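Local atomic coordinates of PA1221 (Pseudomonas aeruginosa, PDB entry 4DG8), a protein that belongs to the ANL superfamily, pairing an AMP-binding region with a phosphopantetheine attachment site, and holds adenosine monophosphate in this model. Residues 23-32 with 185-194; 313-321 with 333-344. All coordinates share one frame; numbering follows the deposited sequence.

Contact 1 of 2, residues 23-32 with 185-194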
ATOM      1  N   LEU A  23      13.263  14.718  -7.657  1.00 27.73           N
ATOM      2  CA  LEU A  23      12.153  15.015  -6.748  1.00 25.85           C
ATOM      3  C   LEU A  23      11.626  16.442  -6.909  1.00 30.94           C
ATOM      4  O   LEU A  23      10.415  16.669  -6.877  1.00 32.15           O
ATOM      5  CB  LEU A  23      12.541  14.770  -5.291  1.00 27.04           C
ATOM      6  CG  LEU A  23      12.308  13.345  -4.784  1.00 31.33           C
ATOM      7  CD1 LEU A  23      13.408  12.409  -5.290  1.00 34.13           C
ATOM      8  CD2 LEU A  23      12.248  13.320  -3.268  1.00 33.15           C
ATOM      9  N   TYR A  24      12.531  17.400  -7.085  1.00 28.68           N
ATOM     10  CA  TYR A  24      12.144  18.809  -7.177  1.00 32.49           C
ATOM     11  C   TYR A  24      11.440  19.166  -8.484  1.00 36.51           C
ATOM     12  O   TYR A  24      11.019  20.310  -8.677  1.00 38.45           O
ATOM     13  CB  TYR A  24      13.351  19.718  -6.924  1.00 34.50           C
ATOM     14  CG  TYR A  24      13.973  19.402  -5.597  1.00 36.93           C
ATOM     15  CD1 TYR A  24      13.304  19.712  -4.417  1.00 40.76           C
ATOM     16  CD2 TYR A  24      15.194  18.745  -5.513  1.00 35.00           C
ATOM     17  CE1 TYR A  24      13.842  19.409  -3.191  1.00 37.74           C
ATOM     18  CE2 TYR A  24      15.745  18.423  -4.280  1.00 37.53           C
ATOM     19  CZ  TYR A  24      15.059  18.761  -3.124  1.00 40.39           C
ATOM     20  OH  TYR A  24      15.577  18.462  -1.891  1.00 42.83           O
ATOM     21  N   ALA A  25      11.336  18.195  -9.389  1.00 34.90           N
ATOM     22  CA  ALA A  25      10.613  18.401 -10.641  1.00 40.70           C
ATOM     23  C   ALA A  25       9.130  18.136 -10.433  1.00 38.04           C
ATOM     24  O   ALA A  25       8.331  18.229 -11.359  1.00 36.40           O
ATOM     25  CB  ALA A  25      11.159  17.501 -11.732  1.00 36.84           C
ATOM     26  N   HIS A  26       8.766  17.801  -9.202  1.00 30.30           N
ATOM     27  CA  HIS A  26       7.386  17.459  -8.895  1.00 27.24           C
ATOM     28  C   HIS A  26       6.844  18.416  -7.844  1.00 25.01           C
ATOM     29  O   HIS A  26       7.587  18.881  -6.989  1.00 26.54           O
ATOM     30  CB  HIS A  26       7.302  15.983  -8.465  1.00 21.06           C
ATOM     31  CG  HIS A  26       7.766  15.043  -9.533  1.00 24.53           C
ATOM     32  ND1 HIS A  26       6.915  14.528 -10.490  1.00 25.52           N
ATOM     33  CD2 HIS A  26       9.003  14.587  -9.845  1.00 20.99           C
ATOM     34  CE1 HIS A  26       7.601  13.757 -11.318  1.00 28.08           C
ATOM     35  NE2 HIS A  26       8.869  13.770 -10.945  1.00 28.15           N
ATOM     36  N   PRO A  27       5.554  18.752  -7.935  1.00 24.51           N
ATOM     37  CA  PRO A  27       5.008  19.724  -6.980  1.00 28.35           C
ATOM     38  C   PRO A  27       4.715  19.036  -5.648  1.00 27.34           C
ATOM     39  O   PRO A  27       4.617  17.800  -5.607  1.00 26.67           O
ATOM     40  CB  PRO A  27       3.715  20.184  -7.664  1.00 22.90           C
ATOM     41  CG  PRO A  27       3.224  18.885  -8.363  1.00 24.73           C
ATOM     42  CD  PRO A  27       4.510  18.181  -8.813  1.00 23.55           C
ATOM     43  N   THR A  28       4.600  19.803  -4.567  1.00 23.54           N
ATOM     44  CA  THR A  28       4.138  19.211  -3.313  1.00 27.72           C
ATOM     45  C   THR A  28       2.675  18.768  -3.489  1.00 22.54           C
ATOM     46  O   THR A  28       1.989  19.212  -4.416  1.00 21.46           O
ATOM     47  CB  THR A  28       4.241  20.195  -2.134  1.00 31.55           C
ATOM     48  OG1 THR A  28       3.233  21.203  -2.281  1.00 22.42           O
ATOM     49  CG2 THR A  28       5.648  20.852  -2.059  1.00 23.56           C
ATOM     50  N   VAL A  29       2.201  17.867  -2.632  1.00 19.66           N
ATOM     51  CA  VAL A  29       0.799  17.459  -2.700  1.00 24.90           C
ATOM     52  C   VAL A  29      -0.126  18.660  -2.468  1.00 24.23           C
ATOM     53  O   VAL A  29      -1.184  18.761  -3.066  1.00 27.93           O
ATOM     54  CB  VAL A  29       0.466  16.377  -1.659  1.00 21.29           C
ATOM     55  CG1 VAL A  29      -1.016  16.093  -1.654  1.00 15.70           C
ATOM     56  CG2 VAL A  29       1.253  15.102  -1.938  1.00 22.56           C
ATOM     57  N   VAL A  30       0.281  19.569  -1.589  1.00 20.44           N
ATOM     58  CA  VAL A  30      -0.598  20.659  -1.208  1.00 23.80           C
ATOM     59  C   VAL A  30      -0.653  21.735  -2.296  1.00 27.05           C
ATOM     60  O   VAL A  30      -1.697  22.336  -2.513  1.00 24.82           O
ATOM     61  CB  VAL A  30      -0.219  21.275   0.142  1.00 27.47           C
ATOM     62  CG1 VAL A  30      -0.359  20.234   1.274  1.00 29.25           C
ATOM     63  CG2 VAL A  30       1.171  21.823   0.082  1.00 31.28           C
ATOM     64  N   ALA A  31       0.458  21.963  -2.993  1.00 21.80           N
ATOM     65  CA  ALA A  31       0.418  22.879  -4.130  1.00 30.33           C
ATOM     66  C   ALA A  31      -0.514  22.353  -5.246  1.00 25.46           C
ATOM     67  O   ALA A  31      -1.355  23.084  -5.763  1.00 27.18           O
ATOM     68  CB  ALA A  31       1.834  23.152  -4.658  1.00 27.06           C
ATOM     69  N   ARG A  32      -0.395  21.071  -5.583  1.00 26.58           N
ATOM     70  CA  ARG A  32      -1.223  20.512  -6.644  1.00 29.63           C
ATOM     71  C   ARG A  32      -2.695  20.483  -6.232  1.00 26.55           C
ATOM     72  O   ARG A  32      -3.589  20.902  -6.997  1.00 33.19           O
ATOM     73  CB  ARG A  32      -0.742  19.118  -7.014  1.00 28.76           C
ATOM     74  CG  ARG A  32      -1.628  18.407  -8.023  1.00 27.53           C
ATOM     75  CD  ARG A  32      -1.593  19.058  -9.384  1.00 28.74           C
ATOM     76  NE  ARG A  32      -2.527  18.373 -10.275  1.00 28.77           N
ATOM     77  CZ  ARG A  32      -2.657  18.612 -11.577  1.00 28.79           C
ATOM     78  NH1 ARG A  32      -1.910  19.542 -12.167  1.00 27.98           N
ATOM     79  NH2 ARG A  32      -3.551  17.922 -12.288  1.00 21.15           N
ATOM     80  N   THR A 185       7.550  10.609   0.289  1.00 18.94           N
ATOM     81  CA  THR A 185       7.799  12.022   0.108  1.00 21.39           C
ATOM     82  C   THR A 185       6.592  12.599  -0.656  1.00 23.29           C
ATOM     83  O   THR A 185       5.855  11.848  -1.282  1.00 17.08           O
ATOM     84  CB  THR A 185       9.098  12.094  -0.698  1.00 22.16           C
ATOM     85  OG1 THR A 185      10.023  13.016  -0.118  1.00 46.48           O
ATOM     86  CG2 THR A 185       8.837  12.358  -2.145  1.00 13.85           C
ATOM     87  N   HIS A 186       6.324  13.894  -0.522  1.00 24.01           N
ATOM     88  CA  HIS A 186       5.351  14.574  -1.389  1.00 17.84           C
ATOM     89  C   HIS A 186       5.571  14.276  -2.899  1.00 26.45           C
ATOM     90  O   HIS A 186       4.616  13.973  -3.642  1.00 20.00           O
ATOM     91  CB  HIS A 186       5.375  16.096  -1.144  1.00 25.16           C
ATOM     92  CG  HIS A 186       4.581  16.542   0.053  1.00 26.30           C
ATOM     93  ND1 HIS A 186       3.431  17.300  -0.063  1.00 21.47           N
ATOM     94  CD2 HIS A 186       4.790  16.372   1.384  1.00 22.21           C
ATOM     95  CE1 HIS A 186       2.952  17.557   1.147  1.00 20.90           C
ATOM     96  NE2 HIS A 186       3.749  16.992   2.042  1.00 19.20           N
ATOM     97  N   ALA A 187       6.825  14.363  -3.341  1.00 22.96           N
ATOM     98  CA  ALA A 187       7.186  14.035  -4.722  1.00 27.57           C
ATOM     99  C   ALA A 187       6.810  12.623  -5.144  1.00 26.41           C
ATOM    100  O   ALA A 187       6.420  12.413  -6.286  1.00 24.59           O
ATOM    101  CB  ALA A 187       8.676  14.263  -4.966  1.00 20.42           C
ATOM    102  N   GLY A 188       6.954  11.648  -4.251  1.00 22.28           N
ATOM    103  CA  GLY A 188       6.632  10.272  -4.598  1.00 20.76           C
ATOM    104  C   GLY A 188       5.158  10.172  -4.958  1.00 20.62           C
ATOM    105  O   GLY A 188       4.752   9.474  -5.914  1.00 17.82           O
ATOM    106  N   ILE A 189       4.350  10.918  -4.207  1.00 21.03           N
ATOM    107  CA  ILE A 189       2.909  10.964  -4.450  1.00 20.30           C
ATOM    108  C   ILE A 189       2.515  11.704  -5.725  1.00 26.51           C
ATOM    109  O   ILE A 189       1.701  11.185  -6.513  1.00 21.05           O
ATOM    110  CB  ILE A 189       2.155  11.620  -3.270  1.00 22.13           C
ATOM    111  CG1 ILE A 189       2.387  10.818  -1.988  1.00 15.75           C
ATOM    112  CG2 ILE A 189       0.672  11.680  -3.589  1.00 16.42           C
ATOM    113  CD1 ILE A 189       1.732  11.430  -0.757  1.00 16.70           C
ATOM    114  N   THR A 190       3.054  12.916  -5.923  1.00 17.48           N
ATOM    115  CA  THR A 190       2.662  13.696  -7.102  1.00 19.75           C
ATOM    116  C   THR A 190       3.237  13.069  -8.383  1.00 20.27           C
ATOM    117  O   THR A 190       2.592  13.109  -9.427  1.00 21.87           O
ATOM    118  CB  THR A 190       3.019  15.214  -7.008  1.00 20.60           C
ATOM    119  OG1 THR A 190       4.431  15.371  -6.865  1.00 23.08           O
ATOM    120  CG2 THR A 190       2.306  15.882  -5.811  1.00 18.26           C
ATOM    121  N   ARG A 191       4.418  12.452  -8.297  1.00 19.33           N
ATOM    122  CA  ARG A 191       4.971  11.740  -9.453  1.00 21.47           C
ATOM    123  C   ARG A 191       4.097  10.527  -9.756  1.00 22.98           C
ATOM    124  O   ARG A 191       3.840  10.229 -10.924  1.00 28.51           O
ATOM    125  CB  ARG A 191       6.453  11.354  -9.278  1.00 22.32           C
ATOM    126  CG  ARG A 191       6.729  10.022  -8.510  1.00 21.62           C
ATOM    127  CD  ARG A 191       6.536   8.830  -9.461  1.00 15.12           C
ATOM    128  NE  ARG A 191       7.261   7.611  -9.094  1.00 20.68           N
ATOM    129  CZ  ARG A 191       6.880   6.764  -8.136  1.00 24.68           C
ATOM    130  NH1 ARG A 191       5.802   7.014  -7.393  1.00 18.91           N
ATOM    131  NH2 ARG A 191       7.593   5.672  -7.896  1.00 23.03           N
ATOM    132  N   LEU A 192       3.620   9.852  -8.711  1.00 22.64           N
ATOM    133  CA  LEU A 192       2.721   8.722  -8.920  1.00 19.28           C
ATOM    134  C   LEU A 192       1.447   9.137  -9.667  1.00 24.45           C
ATOM    135  O   LEU A 192       0.986   8.429 -10.579  1.00 18.95           O
ATOM    136  CB  LEU A 192       2.331   8.062  -7.570  1.00 17.23           C
ATOM    137  CG  LEU A 192       1.256   6.955  -7.661  1.00 17.61           C
ATOM    138  CD1 LEU A 192       1.788   5.760  -8.464  1.00 19.84           C
ATOM    139  CD2 LEU A 192       0.749   6.516  -6.287  1.00 19.64           C
ATOM    140  N   CYS A 193       0.853  10.257  -9.247  1.00 20.94           N
ATOM    141  CA  CYS A 193      -0.506  10.589  -9.700  1.00 25.60           C
ATOM    142  C   CYS A 193      -0.668  11.461 -10.949  1.00 27.77           C
ATOM    143  O   CYS A 193      -1.758  11.516 -11.516  1.00 28.80           O
ATOM    144  CB  CYS A 193      -1.306  11.209  -8.545  1.00 21.54           C
ATOM    145  SG  CYS A 193      -1.366  10.179  -7.056  1.00 23.03           S
ATOM    146  N   LEU A 194       0.401  12.113 -11.391  1.00 26.04           N
ATOM    147  CA  LEU A 194       0.297  13.107 -12.458  1.00 27.40           C
ATOM    148  C   LEU A 194       1.000  12.678 -13.753  1.00 31.49           C
ATOM    149  O   LEU A 194       2.101  12.122 -13.720  1.00 32.43           O
ATOM    150  CB  LEU A 194       0.876  14.461 -12.000  1.00 27.10           C
ATOM    151  CG  LEU A 194       0.358  15.191 -10.749  1.00 27.04           C
ATOM    152  CD1 LEU A 194       0.928  16.619 -10.738  1.00 28.63           C
ATOM    153  CD2 LEU A 194      -1.169  15.228 -10.674  1.00 29.24           C
TER
HETATM  154  O   HOH W   1       4.389  14.990 -10.683  1.00 21.84           O
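Thr190, on helix 186-193, meets the loop at Pro27 with its hydroxyl: OG1 donates to Pro27 O over 2.7 Å, lying in the carbonyl plane. OG1 sits between the backbone N and the carbonyl carbon of its own residue (chi1 60°), which turns it to Pro27, while CG2 also packs close to Pro27 O, with Thr28 O further off. A turn earlier on the helix, His186 accepts Val29 N at ND1, 2.9 Å away and 6° out of the ring plane. That N-H belongs to the first turn of helix 29-39, whose N-cap, Thr28, receives Ala31 N on OG1 at 3.0 Å. Val29 CG2 packs on Ile189 CB, and Trp223 of helix 217-226 packs on both residues. The His26 ring lies over Arg191, whose CB makes a CH-pi contact 3.6 Å from the ring centroid. A water at the ring edge joins ND1 to Thr190 O, the latter link weak, while NE2 is hydrogen-bonded to Leu20 O. Leu23 CG rests on Ala187 CB at 3.8 Å. At the other end, Leu194 CD2 lies over one face of the Arg32 guanidinium, 3.4 Å from NE, which is bonded to Leu227 O. Two side chains of helix 186-193 thus bind the backbone of 23-32 directly, and the bond from Val29 N is consistent with ND1 of His186 being the unprotonated ring nitrogen.

Contact 2 of 2, residues 313-321 with 333-344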
ATOM      1  N   GLU A 313       8.954   1.178  -0.769  1.00 18.40           N
ATOM      2  CA  GLU A 313      10.151   2.021  -0.810  1.00 18.18           C
ATOM      3  C   GLU A 313      10.244   2.903  -2.069  1.00 22.03           C
ATOM      4  O   GLU A 313      11.041   3.860  -2.125  1.00 21.58           O
ATOM      5  CB  GLU A 313      11.413   1.139  -0.730  1.00 22.27           C
ATOM      6  CG  GLU A 313      11.651   0.446   0.614  1.00 21.95           C
ATOM      7  CD  GLU A 313      10.818  -0.834   0.802  1.00 31.44           C
ATOM      8  OE1 GLU A 313       9.884  -1.103  -0.005  1.00 27.45           O
ATOM      9  OE2 GLU A 313      11.122  -1.576   1.765  1.00 21.38           O
ATOM     10  N   ASN A 314       9.546   2.493  -3.121  1.00 20.60           N
ATOM     11  CA  ASN A 314       9.390   3.287  -4.348  1.00 20.67           C
ATOM     12  C   ASN A 314       8.006   3.921  -4.526  1.00 24.34           C
ATOM     13  O   ASN A 314       7.571   4.172  -5.652  1.00 18.87           O
ATOM     14  CB  ASN A 314       9.977   2.619  -5.598  1.00 17.91           C
ATOM     15  CG  ASN A 314      10.212   3.613  -6.760  1.00 26.02           C
ATOM     16  OD1 ASN A 314      10.548   4.786  -6.557  1.00 25.67           O
ATOM     17  ND2 ASN A 314      10.024   3.130  -7.987  1.00 19.94           N
ATOM     18  N   THR A 315       7.258   4.002  -3.430  1.00 21.68           N
ATOM     19  CA  THR A 315       5.981   4.718  -3.418  1.00 24.67           C
ATOM     20  C   THR A 315       4.914   4.138  -4.358  1.00 24.92           C
ATOM     21  O   THR A 315       4.706   4.669  -5.455  1.00 21.83           O
ATOM     22  CB  THR A 315       6.156   6.248  -3.669  1.00 18.88           C
ATOM     23  OG1 THR A 315       7.250   6.746  -2.882  1.00 23.23           O
ATOM     24  CG2 THR A 315       4.850   7.026  -3.300  1.00 12.28           C
ATOM     25  N   THR A 316       4.242   3.060  -3.927  1.00 22.62           N
ATOM     26  CA  THR A 316       3.164   2.482  -4.744  1.00 20.01           C
ATOM     27  C   THR A 316       3.612   1.704  -5.985  1.00 22.69           C
ATOM     28  O   THR A 316       3.625   0.467  -5.951  1.00 23.69           O
ATOM     29  CB  THR A 316       2.060   3.503  -5.050  1.00 22.67           C
ATOM     30  OG1 THR A 316       1.687   4.159  -3.830  1.00 19.85           O
ATOM     31  CG2 THR A 316       0.832   2.806  -5.647  1.00 24.36           C
ATOM     32  N   PHE A 317       3.720   2.367  -7.124  1.00 17.08           N
ATOM     33  CA  PHE A 317       4.119   1.688  -8.351  1.00 22.57           C
ATOM     34  C   PHE A 317       5.541   2.015  -8.788  1.00 26.86           C
ATOM     35  O   PHE A 317       6.035   3.124  -8.612  1.00 26.21           O
ATOM     36  CB  PHE A 317       3.185   2.070  -9.506  1.00 21.19           C
ATOM     37  CG  PHE A 317       1.785   1.584  -9.347  1.00 18.16           C
ATOM     38  CD1 PHE A 317       1.514   0.427  -8.627  1.00 18.80           C
ATOM     39  CD2 PHE A 317       0.728   2.265  -9.961  1.00 18.66           C
ATOM     40  CE1 PHE A 317       0.208  -0.032  -8.500  1.00 25.10           C
ATOM     41  CE2 PHE A 317      -0.570   1.813  -9.828  1.00 22.13           C
ATOM     42  CZ  PHE A 317      -0.832   0.670  -9.088  1.00 24.05           C
ATOM     43  N   THR A 318       6.163   1.024  -9.407  1.00 22.28           N
ATOM     44  CA  THR A 318       7.469   1.149 -10.025  1.00 27.84           C
ATOM     45  C   THR A 318       7.273   0.955 -11.529  1.00 28.16           C
ATOM     46  O   THR A 318       7.691   1.784 -12.327  1.00 27.47           O
ATOM     47  CB  THR A 318       8.487   0.165  -9.420  1.00 29.53           C
ATOM     48  OG1 THR A 318       8.718   0.530  -8.051  1.00 30.99           O
ATOM     49  CG2 THR A 318       9.797   0.233 -10.164  1.00 16.81           C
ATOM     50  N   CYS A 319       6.693  -0.180 -11.910  1.00 25.47           N
ATOM     51  CA  CYS A 319       6.279  -0.390 -13.294  1.00 23.11           C
ATOM     52  C   CYS A 319       4.772  -0.621 -13.412  1.00 26.08           C
ATOM     53  O   CYS A 319       4.151  -1.185 -12.513  1.00 23.95           O
ATOM     54  CB  CYS A 319       7.010  -1.589 -13.897  1.00 30.60           C
ATOM     55  SG  CYS A 319       8.803  -1.502 -13.803  1.00 28.65           S
ATOM     56  N   CYS A 320       4.190  -0.179 -14.524  1.00 25.29           N
ATOM     57  CA  CYS A 320       2.830  -0.570 -14.876  1.00 25.83           C
ATOM     58  C   CYS A 320       2.778  -1.040 -16.309  1.00 31.50           C
ATOM     59  O   CYS A 320       3.619  -0.664 -17.133  1.00 34.18           O
ATOM     60  CB  CYS A 320       1.841   0.574 -14.700  1.00 20.52           C
ATOM     61  SG  CYS A 320       1.648   1.088 -13.007  1.00 20.90           S
ATOM     62  N   HIS A 321       1.780  -1.870 -16.593  1.00 28.00           N
ATOM     63  CA  HIS A 321       1.564  -2.378 -17.946  1.00 30.54           C
ATOM     64  C   HIS A 321       0.070  -2.354 -18.277  1.00 31.94           C
ATOM     65  O   HIS A 321      -0.740  -2.928 -17.561  1.00 29.74           O
ATOM     66  CB  HIS A 321       2.126  -3.802 -18.078  1.00 25.42           C
ATOM     67  CG  HIS A 321       1.903  -4.418 -19.423  1.00 26.88           C
ATOM     68  ND1 HIS A 321       2.480  -3.924 -20.574  1.00 26.90           N
ATOM     69  CD2 HIS A 321       1.160  -5.488 -19.801  1.00 25.75           C
ATOM     70  CE1 HIS A 321       2.093  -4.654 -21.603  1.00 26.84           C
ATOM     71  NE2 HIS A 321       1.294  -5.610 -21.161  1.00 30.61           N
ATOM     72  N   ILE A 333       1.215 -11.959 -17.160  1.00 22.29           N
ATOM     73  CA  ILE A 333       0.987 -10.593 -17.641  1.00 26.54           C
ATOM     74  C   ILE A 333       2.232  -9.763 -17.354  1.00 29.44           C
ATOM     75  O   ILE A 333       2.671  -9.707 -16.203  1.00 20.87           O
ATOM     76  CB  ILE A 333      -0.184  -9.915 -16.900  1.00 20.26           C
ATOM     77  CG1 ILE A 333      -1.451 -10.779 -16.968  1.00 23.26           C
ATOM     78  CG2 ILE A 333      -0.426  -8.501 -17.446  1.00 15.67           C
ATOM     79  CD1 ILE A 333      -1.930 -11.072 -18.386  1.00 26.47           C
ATOM     80  N   PRO A 334       2.808  -9.115 -18.392  1.00 25.25           N
ATOM     81  CA  PRO A 334       3.973  -8.246 -18.170  1.00 23.26           C
ATOM     82  C   PRO A 334       3.691  -7.246 -17.056  1.00 26.31           C
ATOM     83  O   PRO A 334       2.513  -6.903 -16.826  1.00 21.79           O
ATOM     84  CB  PRO A 334       4.118  -7.497 -19.507  1.00 29.78           C
ATOM     85  CG  PRO A 334       3.528  -8.422 -20.535  1.00 30.83           C
ATOM     86  CD  PRO A 334       2.391  -9.146 -19.808  1.00 30.37           C
ATOM     87  N   ILE A 335       4.734  -6.841 -16.329  1.00 25.74           N
ATOM     88  CA  ILE A 335       4.615  -5.722 -15.394  1.00 24.98           C
ATOM     89  C   ILE A 335       5.037  -4.436 -16.101  1.00 32.45           C
ATOM     90  O   ILE A 335       5.008  -3.349 -15.525  1.00 30.96           O
ATOM     91  CB  ILE A 335       5.400  -5.925 -14.074  1.00 27.44           C
ATOM     92  CG1 ILE A 335       6.900  -6.123 -14.333  1.00 26.54           C
ATOM     93  CG2 ILE A 335       4.798  -7.095 -13.280  1.00 18.63           C
ATOM     94  CD1 ILE A 335       7.745  -6.334 -13.044  1.00 21.69           C
ATOM     95  N   GLY A 336       5.387  -4.574 -17.375  1.00 29.31           N
ATOM     96  CA  GLY A 336       5.579  -3.428 -18.253  1.00 20.74           C
ATOM     97  C   GLY A 336       6.838  -2.598 -18.089  1.00 24.34           C
ATOM     98  O   GLY A 336       7.958  -3.128 -18.086  1.00 25.24           O
ATOM     99  N   LYS A 337       6.659  -1.281 -17.998  1.00 27.33           N
ATOM    100  CA  LYS A 337       7.793  -0.360 -17.955  1.00 30.60           C
ATOM    101  C   LYS A 337       7.652   0.656 -16.824  1.00 27.37           C
ATOM    102  O   LYS A 337       6.591   0.771 -16.212  1.00 34.89           O
ATOM    103  CB  LYS A 337       7.943   0.349 -19.306  1.00 32.85           C
ATOM    104  CG  LYS A 337       8.233  -0.594 -20.479  1.00 41.60           C
ATOM    105  CD  LYS A 337       8.168   0.137 -21.831  1.00 42.34           C
ATOM    106  CE  LYS A 337       8.477  -0.794 -23.004  1.00 50.90           C
ATOM    107  NZ  LYS A 337       8.252  -0.129 -24.337  1.00 52.30           N
ATOM    108  N   ALA A 338       8.732   1.388 -16.553  1.00 29.08           N
ATOM    109  CA  ALA A 338       8.755   2.434 -15.529  1.00 29.20           C
ATOM    110  C   ALA A 338       7.620   3.455 -15.685  1.00 26.86           C
ATOM    111  O   ALA A 338       7.359   3.953 -16.773  1.00 22.71           O
ATOM    112  CB  ALA A 338      10.115   3.163 -15.548  1.00 22.99           C
ATOM    113  N   ILE A 339       6.935   3.760 -14.592  1.00 24.04           N
ATOM    114  CA  ILE A 339       5.960   4.828 -14.641  1.00 25.63           C
ATOM    115  C   ILE A 339       6.725   6.138 -14.702  1.00 25.89           C
ATOM    116  O   ILE A 339       7.914   6.199 -14.356  1.00 20.87           O
ATOM    117  CB  ILE A 339       5.006   4.809 -13.430  1.00 23.52           C
ATOM    118  CG1 ILE A 339       5.735   5.224 -12.158  1.00 25.44           C
ATOM    119  CG2 ILE A 339       4.390   3.401 -13.245  1.00 19.84           C
ATOM    120  CD1 ILE A 339       4.774   5.557 -11.014  1.00 19.05           C
ATOM    121  N   ALA A 340       6.060   7.189 -15.164  1.00 27.92           N
ATOM    122  CA  ALA A 340       6.691   8.509 -15.206  1.00 27.15           C
ATOM    123  C   ALA A 340       7.287   8.900 -13.835  1.00 23.99           C
ATOM    124  O   ALA A 340       6.690   8.643 -12.788  1.00 30.01           O
ATOM    125  CB  ALA A 340       5.690   9.570 -15.701  1.00 28.41           C
ATOM    126  N   GLY A 341       8.474   9.507 -13.848  1.00 28.86           N
ATOM    127  CA  GLY A 341       9.130   9.935 -12.617  1.00 26.27           C
ATOM    128  C   GLY A 341      10.003   8.832 -12.039  1.00 27.09           C
ATOM    129  O   GLY A 341      10.788   9.038 -11.111  1.00 22.24           O
ATOM    130  N   THR A 342       9.883   7.648 -12.620  1.00 26.07           N
ATOM    131  CA  THR A 342      10.683   6.516 -12.188  1.00 25.98           C
ATOM    132  C   THR A 342      11.540   5.989 -13.333  1.00 31.78           C
ATOM    133  O   THR A 342      11.210   6.178 -14.507  1.00 30.52           O
ATOM    134  CB  THR A 342       9.766   5.420 -11.645  1.00 18.16           C
ATOM    135  OG1 THR A 342       9.194   5.884 -10.416  1.00 25.62           O
ATOM    136  CG2 THR A 342      10.531   4.117 -11.404  1.00 21.88           C
ATOM    137  N   ALA A 343      12.660   5.364 -12.991  1.00 30.27           N
ATOM    138  CA  ALA A 343      13.417   4.589 -13.968  1.00 29.05           C
ATOM    139  C   ALA A 343      13.791   3.239 -13.360  1.00 29.98           C
ATOM    140  O   ALA A 343      13.853   3.108 -12.144  1.00 34.86           O
ATOM    141  CB  ALA A 343      14.674   5.349 -14.397  1.00 37.19           C
ATOM    142  N   VAL A 344      14.012   2.228 -14.189  1.00 26.51           N
ATOM    143  CA  VAL A 344      14.493   0.952 -13.669  1.00 32.57           C
ATOM    144  C   VAL A 344      15.665   0.404 -14.472  1.00 29.82           C
ATOM    145  O   VAL A 344      15.809   0.691 -15.652  1.00 30.76           O
ATOM    146  CB  VAL A 344      13.386  -0.139 -13.626  1.00 35.29           C
ATOM    147  CG1 VAL A 344      12.258   0.270 -12.702  1.00 22.77           C
ATOM    148  CG2 VAL A 344      12.847  -0.431 -15.027  1.00 36.36           C
TER
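Strand 319-322 and strand 337-338 run antiparallel, with Cys320 and Lys337 as a hydrogen-bonded pair and Cys319 and Ala338 as the adjoining non-hydrogen-bonded pair. Strand 337-338 is an outer strand of a mixed five-stranded sheet in the AMP-binding region of this ANL-family protein, with 319-322 next to it. Cys320 N donates to Lys337 O at 3.1 Å, and Lys337 N returns a bond to Cys320 O. Beyond the pair, Ile339 N reaches Thr318 O with an N-H...O angle of 163°. Thr318 and Cys319 both face Tyr309 of strand 304-309, a classic beta bulge. Ile339 spreads its branches along the partner chain: a chi1 of 71° sets CG2 anti to the carbonyl carbon, beside the backbone N, where it touches Cys320 SG at 3.6 Å, and CD1 comes equally close to Phe317 O. Thr318 CG2 lies against Val344 CG1 at 3.5 Å, and the same methyl of Val344 meets Cys319 SG. This brings strand 342-347, reached through the type II turn from Ile339 to Thr342, against the sheet edge. The Ile335 side chain comes within about 4 Å of the bound adenosine monophosphate. His321 NE2 is hydrogen-bonded to Asp327 OD2, and Pro334 CB sits over the centre of the His321 ring, 3.7 Å from its centroid and 14° off the normal.

Overall arrangement
From the N terminus, the chain passes residues 23-32 and, with 152 residues between, returns as 185-194, so contact 1 closes a long loop holding 48 helical and 39 strand residues. Contact 2 closes a much shorter one, with only 11 residues between 313-321 and 333-344. The two loops lie in series, neither nested nor crossed. Contact 1 joins the start of helix 29-39 and the loop before it to helix 186-193; contact 2 adds the outer strand of a sheet and brings strand 342-347 beside it. Their centres are 16 Å apart, and Arg191 bridges them: NH2 probably bonds Asn314 O at 2.7 Å, and NE probably bonds Thr342 OG1.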